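Local coordinates for phosphate-specific transport system accessory protein PhoU homolog (Pseudomonas aeruginosa, PDB 4Q25) that probably takes part in regulating phosphate uptake as a homodimeric, all-helical accessory protein of the phosphate-specific transport system, at residues S49-D59 with G104-I115; D152-D163 with G205-I216. All blocks are in the same frame, centred on the assembly; numbering follows the deposited sequence.

Interactions 1 and 2 appear to occupy corresponding places in the two PhoU domains of one all-helical chain. Interaction 1 comes first and closes before interaction 2 opens; it sets helix 49-56 against helix 84-120, and interaction 2 sets helix 153-183 against helix 188-220. In both, an antiparallel pair meets through small alanines, with an aspartate near a glycine at one end and an isoleucine at the other. The centres lie about 25 Å apart on opposite sides of the chain's centre, and their nearest atoms are about 5 Å apart, without touching. Helices 84-120 and 188-220 pack together between the two contacts, through Val110 on Ser200 and His207 on Ile103.

Interaction 1: residues S49-D59 with G104-I115; sequences SGLAQQVREID and GDEASKVARRAI
Helix 49-56 runs roughly antiparallel to segment 104-115 of helix 84-120, at 154° and with axes 8.5 Å apart, and a type I beta turn from Arg56 to Asp59 carries the chain past Gly104. The approach is close because alanines face each other: Ala52 CB lies 3.9 Å from Ala111 CB and 3.4 Å from Ala111 O, so a methyl group rests on the opposite backbone. Val55 extends this apolar strip, its CG1 lying 4.0 Å from Ala111 CB. Ile115 is a knob seated among Ser49, Ala52, Gln53 and Arg56; its CG1, beside its own backbone N (chi1 -73°), is 3.7 Å from Ala52 CB. This is the packing of a PhoU helix bundle, in which helix 15-45 covers another side of the short helix, touching Ala52 through Ala43 and Val55 through Asp39. Arg56 is the reciprocal knob, among Ser108, Ala111, Arg112 and Ile115. Bends at chi2 and chi3 lay its guanidinium over the aliphatic part of Arg112, whose CG sits 3.6 Å above the plane toward the rim, while Ile115 CD1 comes to its edge. The two guanidinium planes stand 77° apart, and the long chains meet through their carbons with the charged ends held off. At the turn, Asp59 OD1 lies 3.3 Å from Gly104 C, against the backbone and without a hydrogen bond, a tight fit suited to a residue without a side chain. Its carboxylate is nearly coplanar with that of Asp105, OD2 to OD1 being 3.8 Å; the salt bridge from Lys109 NZ to Asp105 OD2 would probably ease this like-charge approach.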
loop_
_atom_site.group_PDB
_atom_site.type_symbol
_atom_site.label_atom_id
_atom_site.label_comp_id
_atom_site.label_asym_id
_atom_site.label_seq_id
_atom_site.Cartn_x
_atom_site.Cartn_y
_atom_site.Cartn_z
ATOM N N SER A 49 0.792 4.508 25.214
ATOM C CA SER A 49 1.837 3.664 24.684
ATOM C C SER A 49 1.537 2.209 24.768
ATOM O O SER A 49 1.890 1.466 23.870
ATOM C CB SER A 49 3.142 3.912 25.442
ATOM O OG SER A 49 3.698 5.051 24.845
ATOM N N GLY A 50 0.952 1.801 25.879
ATOM C CA GLY A 50 0.576 0.416 26.069
ATOM C C GLY A 50 -0.426 -0.017 25.016
ATOM O O GLY A 50 -0.275 -1.060 24.397
ATOM N N LEU A 51 -1.441 0.805 24.785
ATOM C CA LEU A 51 -2.459 0.458 23.794
ATOM C C LEU A 51 -1.816 0.439 22.416
ATOM O O LEU A 51 -2.121 -0.418 21.593
ATOM C CB LEU A 51 -3.630 1.448 23.820
ATOM C CG LEU A 51 -4.831 1.165 22.893
ATOM C CD1 LEU A 51 -5.425 -0.208 23.161
ATOM C CD2 LEU A 51 -5.927 2.205 23.075
ATOM N N ALA A 52 -0.916 1.383 22.157
ATOM C CA ALA A 52 -0.260 1.442 20.860
ATOM C C ALA A 52 0.570 0.188 20.601
ATOM O O ALA A 52 0.464 -0.431 19.535
ATOM C CB ALA A 52 0.584 2.672 20.758
ATOM N N GLN A 53 1.363 -0.227 21.580
ATOM C CA GLN A 53 2.101 -1.489 21.428
ATOM C C GLN A 53 1.184 -2.716 21.215
ATOM O O GLN A 53 1.494 -3.624 20.439
ATOM C CB GLN A 53 2.995 -1.754 22.628
ATOM C CG GLN A 53 3.889 -2.967 22.430
ATOM C CD GLN A 53 4.793 -2.835 21.223
ATOM O OE1 GLN A 53 5.021 -1.735 20.710
ATOM N NE2 GLN A 53 5.317 -3.951 20.764
ATOM N N GLN A 54 0.055 -2.735 21.897
ATOM C CA GLN A 54 -0.890 -3.847 21.739
ATOM C C GLN A 54 -1.355 -3.986 20.293
ATOM O O GLN A 54 -1.517 -5.100 19.800
ATOM C CB GLN A 54 -2.073 -3.646 22.661
ATOM C CG GLN A 54 -3.138 -4.724 22.617
ATOM C CD GLN A 54 -4.205 -4.478 23.678
ATOM O OE1 GLN A 54 -3.871 -4.131 24.814
ATOM N NE2 GLN A 54 -5.486 -4.625 23.310
ATOM N N VAL A 55 -1.504 -2.846 19.607
ATOM C CA VAL A 55 -1.907 -2.817 18.221
ATOM C C VAL A 55 -0.840 -3.408 17.299
ATOM O O VAL A 55 -1.160 -4.054 16.312
ATOM C CB VAL A 55 -2.236 -1.384 17.771
ATOM C CG1 VAL A 55 -2.248 -1.274 16.268
ATOM C CG2 VAL A 55 -3.532 -0.941 18.401
ATOM N N ARG A 56 0.412 -3.112 17.528
ATOM C CA ARG A 56 1.448 -3.677 16.708
ATOM C C ARG A 56 1.540 -5.178 16.858
ATOM O O ARG A 56 1.743 -5.875 15.927
ATOM C CB ARG A 56 2.780 -3.008 16.977
ATOM C CG ARG A 56 2.629 -1.645 17.579
ATOM C CD ARG A 56 3.484 -0.599 16.933
ATOM N NE ARG A 56 4.658 -1.170 16.313
ATOM C CZ ARG A 56 5.872 -1.149 16.831
ATOM N NH1 ARG A 56 6.082 -0.586 18.002
ATOM N NH2 ARG A 56 6.877 -1.694 16.168
ATOM N N GLU A 57 1.388 -5.662 18.058
ATOM C CA GLU A 57 1.461 -7.083 18.340
ATOM C C GLU A 57 0.305 -7.919 17.759
ATOM O O GLU A 57 0.350 -9.139 17.789
ATOM C CB GLU A 57 1.541 -7.303 19.855
ATOM C CG GLU A 57 2.871 -6.833 20.424
ATOM C CD GLU A 57 2.874 -6.783 21.922
ATOM O OE1 GLU A 57 1.808 -7.061 22.527
ATOM O OE2 GLU A 57 3.949 -6.452 22.478
ATOM N N ILE A 58 -0.738 -7.271 17.266
ATOM C CA ILE A 58 -1.848 -7.980 16.648
ATOM C C ILE A 58 -1.495 -8.185 15.170
ATOM O O ILE A 58 -2.002 -9.095 14.503
ATOM C CB ILE A 58 -3.160 -7.175 16.813
ATOM C CG1 ILE A 58 -3.644 -7.232 18.269
ATOM C CG2 ILE A 58 -4.262 -7.698 15.903
ATOM C CD1 ILE A 58 -4.490 -6.039 18.689
ATOM N N ASP A 59 -0.595 -7.344 14.670
ATOM C CA ASP A 59 -0.389 -7.247 13.242
ATOM C C ASP A 59 0.138 -8.565 12.678
ATOM O O ASP A 59 -0.126 -8.907 11.530
ATOM C CB ASP A 59 0.481 -6.021 12.867
ATOM C CG ASP A 59 0.102 -5.434 11.492
ATOM O OD1 ASP A 59 -1.125 -5.462 11.100
ATOM O OD2 ASP A 59 1.035 -4.973 10.782
ATOM N N GLY A 104 -4.486 -2.910 8.377
ATOM C CA GLY A 104 -3.841 -3.307 9.628
ATOM C C GLY A 104 -2.421 -2.772 9.736
ATOM O O GLY A 104 -1.990 -2.303 10.807
ATOM N N ASP A 105 -1.687 -2.812 8.633
ATOM C CA ASP A 105 -0.369 -2.233 8.627
ATOM C C ASP A 105 -0.388 -0.700 8.843
ATOM O O ASP A 105 0.438 -0.179 9.571
ATOM C CB ASP A 105 0.376 -2.559 7.336
ATOM C CG ASP A 105 1.818 -2.083 7.379
ATOM O OD1 ASP A 105 2.586 -2.464 8.316
ATOM O OD2 ASP A 105 2.172 -1.298 6.485
ATOM N N GLU A 106 -1.332 0.008 8.216
ATOM C CA GLU A 106 -1.435 1.438 8.421
ATOM C C GLU A 106 -1.830 1.751 9.873
ATOM O O GLU A 106 -1.349 2.701 10.430
ATOM C CB GLU A 106 -2.446 2.073 7.459
ATOM C CG GLU A 106 -2.061 2.011 5.987
ATOM C CD GLU A 106 -0.801 2.792 5.647
ATOM O OE1 GLU A 106 -0.220 2.515 4.571
ATOM O OE2 GLU A 106 -0.375 3.678 6.429
ATOM N N ALA A 107 -2.732 0.956 10.443
ATOM C CA ALA A 107 -3.130 1.119 11.820
ATOM C C ALA A 107 -1.902 1.065 12.688
ATOM O O ALA A 107 -1.770 1.811 13.657
ATOM C CB ALA A 107 -4.090 0.030 12.248
ATOM N N SER A 108 -1.020 0.147 12.338
ATOM C CA SER A 108 0.146 -0.140 13.126
ATOM C C SER A 108 1.167 1.009 13.006
ATOM O O SER A 108 1.832 1.342 13.998
ATOM C CB SER A 108 0.716 -1.529 12.784
ATOM O OG SER A 108 1.939 -1.720 13.406
ATOM N N LYS A 109 1.247 1.635 11.839
ATOM C CA LYS A 109 2.001 2.887 11.705
ATOM C C LYS A 109 1.439 4.043 12.555
ATOM O O LYS A 109 2.214 4.821 13.117
ATOM C CB LYS A 109 2.099 3.349 10.264
ATOM C CG LYS A 109 2.826 2.377 9.348
ATOM C CD LYS A 109 2.893 2.952 7.936
ATOM C CE LYS A 109 3.041 1.871 6.878
ATOM N NZ LYS A 109 4.134 0.942 7.230
ATOM N N VAL A 110 0.106 4.146 12.640
ATOM C CA VAL A 110 -0.554 5.157 13.490
ATOM C C VAL A 110 -0.127 4.916 14.928
ATOM O O VAL A 110 0.282 5.842 15.605
ATOM C CB VAL A 110 -2.096 5.136 13.352
ATOM C CG1 VAL A 110 -2.786 6.054 14.358
ATOM C CG2 VAL A 110 -2.464 5.575 11.953
ATOM N N ALA A 111 -0.133 3.661 15.351
ATOM C CA ALA A 111 0.300 3.319 16.686
ATOM C C ALA A 111 1.753 3.685 16.924
ATOM O O ALA A 111 2.103 4.092 18.036
ATOM C CB ALA A 111 0.053 1.866 16.990
ATOM N N ARG A 112 2.611 3.548 15.919
ATOM C CA ARG A 112 3.985 4.060 16.071
ATOM C C ARG A 112 4.034 5.569 16.261
ATOM O O ARG A 112 4.806 6.044 17.075
ATOM C CB ARG A 112 4.893 3.665 14.918
ATOM C CG ARG A 112 5.259 2.174 14.962
ATOM C CD ARG A 112 6.582 1.886 14.273
ATOM N NE ARG A 112 6.526 1.970 12.804
ATOM C CZ ARG A 112 7.013 2.972 12.053
ATOM N NH1 ARG A 112 7.586 4.042 12.595
ATOM N NH2 ARG A 112 6.912 2.902 10.728
ATOM N N ARG A 113 3.219 6.312 15.515
ATOM C CA ARG A 113 3.159 7.756 15.688
ATOM C C ARG A 113 2.686 8.064 17.079
ATOM O O ARG A 113 3.159 8.972 17.666
ATOM C CB ARG A 113 2.185 8.421 14.702
ATOM C CG ARG A 113 2.478 8.202 13.245
ATOM C CD ARG A 113 3.946 8.354 12.987
ATOM N NE ARG A 113 4.293 7.641 11.779
ATOM C CZ ARG A 113 5.501 7.149 11.526
ATOM N NH1 ARG A 113 5.711 6.521 10.376
ATOM N NH2 ARG A 113 6.495 7.301 12.416
ATOM N N ALA A 114 1.745 7.292 17.595
ATOM C CA ALA A 114 1.232 7.491 18.943
ATOM C C ALA A 114 2.346 7.433 19.992
ATOM O O ALA A 114 2.381 8.218 20.926
ATOM C CB ALA A 114 0.157 6.440 19.244
ATOM N N ILE A 115 3.213 6.440 19.860
ATOM C CA ILE A 115 4.304 6.221 20.787
ATOM C C ILE A 115 5.290 7.362 20.652
ATOM O O ILE A 115 5.676 7.965 21.651
ATOM C CB ILE A 115 4.983 4.858 20.532
ATOM C CG1 ILE A 115 4.078 3.726 21.003
ATOM C CG2 ILE A 115 6.331 4.761 21.228
ATOM C CD1 ILE A 115 4.446 2.381 20.389
#

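Interaction 2: residues D152-D163 with G205-I216; sequences DADLALSVAQYD and GDHARNIAELVI
A salt-bridge network of Asp163, Asp206 and Arg209 marks one end of this antiparallel helix pair, whose axes approach to 8.2 Å at 149°. Asp163 OD2 is 3.1 Å from Arg209 NH2 and lies over a face of the guanidinium, where the attraction would rest mainly on charge; the two planes stand 82° apart. The same OD2 is 2.9 Å from Asp206 OD1, uncomfortably close for two bare carboxylates, so the exact spacing is doubtful; Asp206 pairs with Arg209 only at long range. Asp167 brings a further carboxylate close to both acids, and its spacing from Asp163 matches the E(D)XXXD motif that binds metal ions in some PhoU relatives; a similar role here is only a possibility. Arg209 CG, anti to the backbone N (chi1 179°), passes 3.6 Å from Ala160 CA before the chain bends at chi2 and chi3. Arg209 NH1 also donates to Asn210 OD1, close to the guanidinium plane, which limits how the group can turn. Within this PhoU helical bundle, small residues keep the backbones close: Ala212 CB sits 3.3 Å from Ala156 O, and Val159 CG1 closes over the same methyl at 3.9 Å. Helix 127-149 covers Val159 and Val215. Toward the far end Val215 and Ile216 flank Ala156. There Asp152 N-caps helix 153-183, its OD1 accepting from Leu155 N, while OD2 pairs with Arg150.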
loop_
_atom_site.group_PDB
_atom_site.type_symbol
_atom_site.label_atom_id
_atom_site.label_comp_id
_atom_site.label_asym_id
_atom_site.label_seq_id
_atom_site.Cartn_x
_atom_site.Cartn_y
_atom_site.Cartn_z
ATOM N N ASP A 152 -24.558 -5.970 -0.526
ATOM C CA ASP A 152 -25.291 -4.721 -0.644
ATOM C C ASP A 152 -24.452 -3.684 -1.388
ATOM O O ASP A 152 -23.703 -2.901 -0.780
ATOM C CB ASP A 152 -25.663 -4.266 0.768
ATOM C CG ASP A 152 -26.492 -3.006 0.790
ATOM O OD1 ASP A 152 -26.432 -2.213 -0.190
ATOM O OD2 ASP A 152 -27.183 -2.811 1.828
ATOM N N ALA A 153 -24.579 -3.670 -2.708
ATOM C CA ALA A 153 -23.798 -2.760 -3.525
ATOM C C ALA A 153 -24.285 -1.318 -3.479
ATOM O O ALA A 153 -23.648 -0.439 -4.062
ATOM C CB ALA A 153 -23.730 -3.244 -4.966
ATOM N N ASP A 154 -25.393 -1.067 -2.785
ATOM C CA ASP A 154 -25.874 0.311 -2.571
ATOM C C ASP A 154 -25.006 0.961 -1.499
ATOM O O ASP A 154 -24.432 2.003 -1.727
ATOM C CB ASP A 154 -27.352 0.343 -2.117
ATOM C CG ASP A 154 -28.234 -0.651 -2.870
ATOM O OD1 ASP A 154 -28.012 -0.834 -4.091
ATOM O OD2 ASP A 154 -29.135 -1.246 -2.230
ATOM N N LEU A 155 -24.935 0.333 -0.327
ATOM C CA LEU A 155 -24.085 0.788 0.757
ATOM C C LEU A 155 -22.651 0.967 0.256
ATOM O O LEU A 155 -22.029 2.018 0.448
ATOM C CB LEU A 155 -24.097 -0.228 1.894
ATOM C CG LEU A 155 -23.279 0.174 3.113
ATOM C CD1 LEU A 155 -23.595 1.611 3.531
ATOM C CD2 LEU A 155 -23.535 -0.787 4.269
ATOM N N ALA A 156 -22.172 -0.059 -0.439
ATOM C CA ALA A 156 -20.827 -0.099 -0.967
ATOM C C ALA A 156 -20.539 1.109 -1.793
ATOM O O ALA A 156 -19.431 1.682 -1.704
ATOM C CB ALA A 156 -20.621 -1.348 -1.805
ATOM N N LEU A 157 -21.519 1.504 -2.603
ATOM C CA LEU A 157 -21.321 2.648 -3.492
ATOM C C LEU A 157 -21.060 3.918 -2.699
ATOM O O LEU A 157 -20.192 4.713 -3.064
ATOM C CB LEU A 157 -22.524 2.857 -4.433
ATOM C CG LEU A 157 -22.498 4.126 -5.296
ATOM C CD1 LEU A 157 -21.174 4.280 -6.034
ATOM C CD2 LEU A 157 -23.666 4.155 -6.292
ATOM N N SER A 158 -21.813 4.108 -1.619
ATOM C CA SER A 158 -21.715 5.339 -0.833
ATOM C C SER A 158 -20.373 5.414 -0.074
ATOM O O SER A 158 -19.752 6.477 -0.001
ATOM C CB SER A 158 -22.875 5.432 0.130
ATOM O OG SER A 158 -23.050 4.178 0.741
ATOM N N VAL A 159 -19.930 4.275 0.459
ATOM C CA VAL A 159 -18.573 4.141 0.992
ATOM C C VAL A 159 -17.562 4.688 0.000
ATOM O O VAL A 159 -16.820 5.663 0.282
ATOM C CB VAL A 159 -18.233 2.690 1.321
ATOM C CG1 VAL A 159 -16.752 2.544 1.637
ATOM C CG2 VAL A 159 -19.072 2.210 2.495
ATOM N N ALA A 160 -17.545 4.092 -1.178
ATOM C CA ALA A 160 -16.623 4.531 -2.222
ATOM C C ALA A 160 -16.731 6.023 -2.506
ATOM O O ALA A 160 -15.723 6.699 -2.739
ATOM C CB ALA A 160 -16.863 3.732 -3.500
ATOM N N GLN A 161 -17.951 6.545 -2.485
ATOM C CA GLN A 161 -18.167 7.969 -2.722
ATOM C C GLN A 161 -17.686 8.817 -1.563
ATOM O O GLN A 161 -17.233 9.937 -1.762
ATOM C CB GLN A 161 -19.655 8.256 -2.940
ATOM C CG GLN A 161 -20.192 7.838 -4.299
ATOM C CD GLN A 161 -21.718 7.812 -4.325
ATOM O OE1 GLN A 161 -22.371 7.838 -3.275
ATOM N NE2 GLN A 161 -22.296 7.743 -5.530
ATOM N N TYR A 162 -17.802 8.303 -0.343
ATOM C CA TYR A 162 -17.392 9.079 0.822
ATOM C C TYR A 162 -15.876 9.264 0.913
ATOM O O TYR A 162 -15.414 10.112 1.672
ATOM C CB TYR A 162 -17.887 8.443 2.107
ATOM C CG TYR A 162 -17.978 9.432 3.250
ATOM C CD1 TYR A 162 -19.009 10.378 3.296
ATOM C CD2 TYR A 162 -17.044 9.425 4.287
ATOM C CE1 TYR A 162 -19.097 11.291 4.329
ATOM C CE2 TYR A 162 -17.133 10.331 5.331
ATOM C CZ TYR A 162 -18.164 11.257 5.352
ATOM O OH TYR A 162 -18.265 12.149 6.396
ATOM N N ASP A 163 -15.123 8.466 0.150
ATOM C CA ASP A 163 -13.681 8.541 0.150
ATOM C C ASP A 163 -13.230 9.860 -0.398
ATOM O O ASP A 163 -12.203 10.363 0.006
ATOM C CB ASP A 163 -13.049 7.410 -0.665
ATOM C CG ASP A 163 -11.559 7.267 -0.393
ATOM O OD1 ASP A 163 -11.168 7.429 0.765
ATOM O OD2 ASP A 163 -10.779 6.988 -1.315
ATOM N N GLY A 205 -8.917 4.631 4.480
ATOM C CA GLY A 205 -10.127 4.949 3.755
ATOM C C GLY A 205 -10.045 4.591 2.288
ATOM O O GLY A 205 -11.028 4.143 1.725
ATOM N N ASP A 206 -8.889 4.812 1.660
ATOM C CA ASP A 206 -8.680 4.340 0.285
ATOM C C ASP A 206 -8.897 2.829 0.189
ATOM O O ASP A 206 -9.553 2.384 -0.731
ATOM C CB ASP A 206 -7.296 4.700 -0.230
ATOM C CG ASP A 206 -7.094 6.174 -0.380
ATOM O OD1 ASP A 206 -8.058 6.965 -0.192
ATOM O OD2 ASP A 206 -5.933 6.539 -0.644
ATOM N N HIS A 207 -8.395 2.047 1.152
ATOM C CA HIS A 207 -8.585 0.592 1.116
ATOM C C HIS A 207 -10.026 0.119 1.428
ATOM O O HIS A 207 -10.491 -0.897 0.916
ATOM C CB HIS A 207 -7.595 -0.111 2.043
ATOM C CG HIS A 207 -6.180 -0.049 1.566
ATOM N ND1 HIS A 207 -5.709 -0.839 0.545
ATOM C CD2 HIS A 207 -5.124 0.683 1.998
ATOM C CE1 HIS A 207 -4.430 -0.576 0.354
ATOM N NE2 HIS A 207 -4.063 0.361 1.209
ATOM N N ALA A 208 -10.718 0.827 2.294
ATOM C CA ALA A 208 -12.127 0.553 2.511
ATOM C C ALA A 208 -12.899 0.749 1.214
ATOM O O ALA A 208 -13.766 -0.035 0.889
ATOM C CB ALA A 208 -12.691 1.476 3.577
ATOM N N ARG A 209 -12.566 1.808 0.494
ATOM C CA ARG A 209 -13.139 2.119 -0.801
ATOM C C ARG A 209 -12.870 1.017 -1.789
ATOM O O ARG A 209 -13.783 0.603 -2.482
ATOM C CB ARG A 209 -12.593 3.444 -1.326
ATOM C CG ARG A 209 -13.093 3.870 -2.688
ATOM C CD ARG A 209 -12.013 3.753 -3.749
ATOM N NE ARG A 209 -11.161 4.935 -3.788
ATOM C CZ ARG A 209 -9.825 4.924 -3.749
ATOM N NH1 ARG A 209 -9.145 3.778 -3.673
ATOM N NH2 ARG A 209 -9.159 6.080 -3.786
ATOM N N ASN A 210 -11.627 0.537 -1.853
ATOM C CA ASN A 210 -11.305 -0.604 -2.734
ATOM C C ASN A 210 -12.148 -1.838 -2.416
ATOM O O ASN A 210 -12.641 -2.492 -3.332
ATOM C CB ASN A 210 -9.839 -1.002 -2.674
ATOM C CG ASN A 210 -8.906 0.109 -3.108
ATOM O OD1 ASN A 210 -9.288 1.018 -3.832
ATOM N ND2 ASN A 210 -7.665 0.027 -2.672
ATOM N N ILE A 211 -12.305 -2.160 -1.137
ATOM C CA ILE A 211 -13.094 -3.331 -0.759
ATOM C C ILE A 211 -14.562 -3.144 -1.127
ATOM O O ILE A 211 -15.257 -4.117 -1.410
ATOM C CB ILE A 211 -13.008 -3.620 0.731
ATOM C CG1 ILE A 211 -11.589 -4.038 1.095
ATOM C CG2 ILE A 211 -13.997 -4.704 1.122
ATOM C CD1 ILE A 211 -11.323 -3.975 2.582
ATOM N N ALA A 212 -15.019 -1.893 -1.106
ATOM C CA ALA A 212 -16.382 -1.566 -1.505
ATOM C C ALA A 212 -16.569 -1.820 -3.000
ATOM O O ALA A 212 -17.567 -2.404 -3.423
ATOM C CB ALA A 212 -16.717 -0.118 -1.153
ATOM N N GLU A 213 -15.582 -1.400 -3.777
ATOM C CA GLU A 213 -15.613 -1.539 -5.218
ATOM C C GLU A 213 -15.585 -3.011 -5.621
ATOM O O GLU A 213 -16.179 -3.403 -6.636
ATOM C CB GLU A 213 -14.479 -0.741 -5.860
ATOM C CG GLU A 213 -14.813 0.746 -5.960
ATOM C CD GLU A 213 -13.629 1.655 -6.320
ATOM O OE1 GLU A 213 -12.437 1.273 -6.231
ATOM O OE2 GLU A 213 -13.898 2.808 -6.692
ATOM N N LEU A 214 -14.943 -3.835 -4.800
ATOM C CA LEU A 214 -14.934 -5.273 -5.028
ATOM C C LEU A 214 -16.321 -5.858 -4.783
ATOM O O LEU A 214 -16.715 -6.817 -5.445
ATOM C CB LEU A 214 -13.902 -5.968 -4.141
ATOM C CG LEU A 214 -12.444 -5.667 -4.490
ATOM C CD1 LEU A 214 -11.494 -6.086 -3.381
ATOM C CD2 LEU A 214 -12.039 -6.357 -5.770
ATOM N N VAL A 215 -17.045 -5.287 -3.826
ATOM C CA VAL A 215 -18.406 -5.732 -3.514
ATOM C C VAL A 215 -19.357 -5.352 -4.653
ATOM O O VAL A 215 -20.311 -6.062 -4.946
ATOM C CB VAL A 215 -18.906 -5.165 -2.162
ATOM C CG1 VAL A 215 -20.372 -5.531 -1.913
ATOM C CG2 VAL A 215 -18.051 -5.706 -1.016
ATOM N N ILE A 216 -19.070 -4.237 -5.299
ATOM C CA ILE A 216 -19.844 -3.808 -6.447
ATOM C C ILE A 216 -19.662 -4.829 -7.568
ATOM O O ILE A 216 -20.639 -5.372 -8.102
ATOM C CB ILE A 216 -19.406 -2.401 -6.897
ATOM C CG1 ILE A 216 -19.995 -1.359 -5.940
ATOM C CG2 ILE A 216 -19.858 -2.122 -8.314
ATOM C CD1 ILE A 216 -19.413 0.026 -6.089
#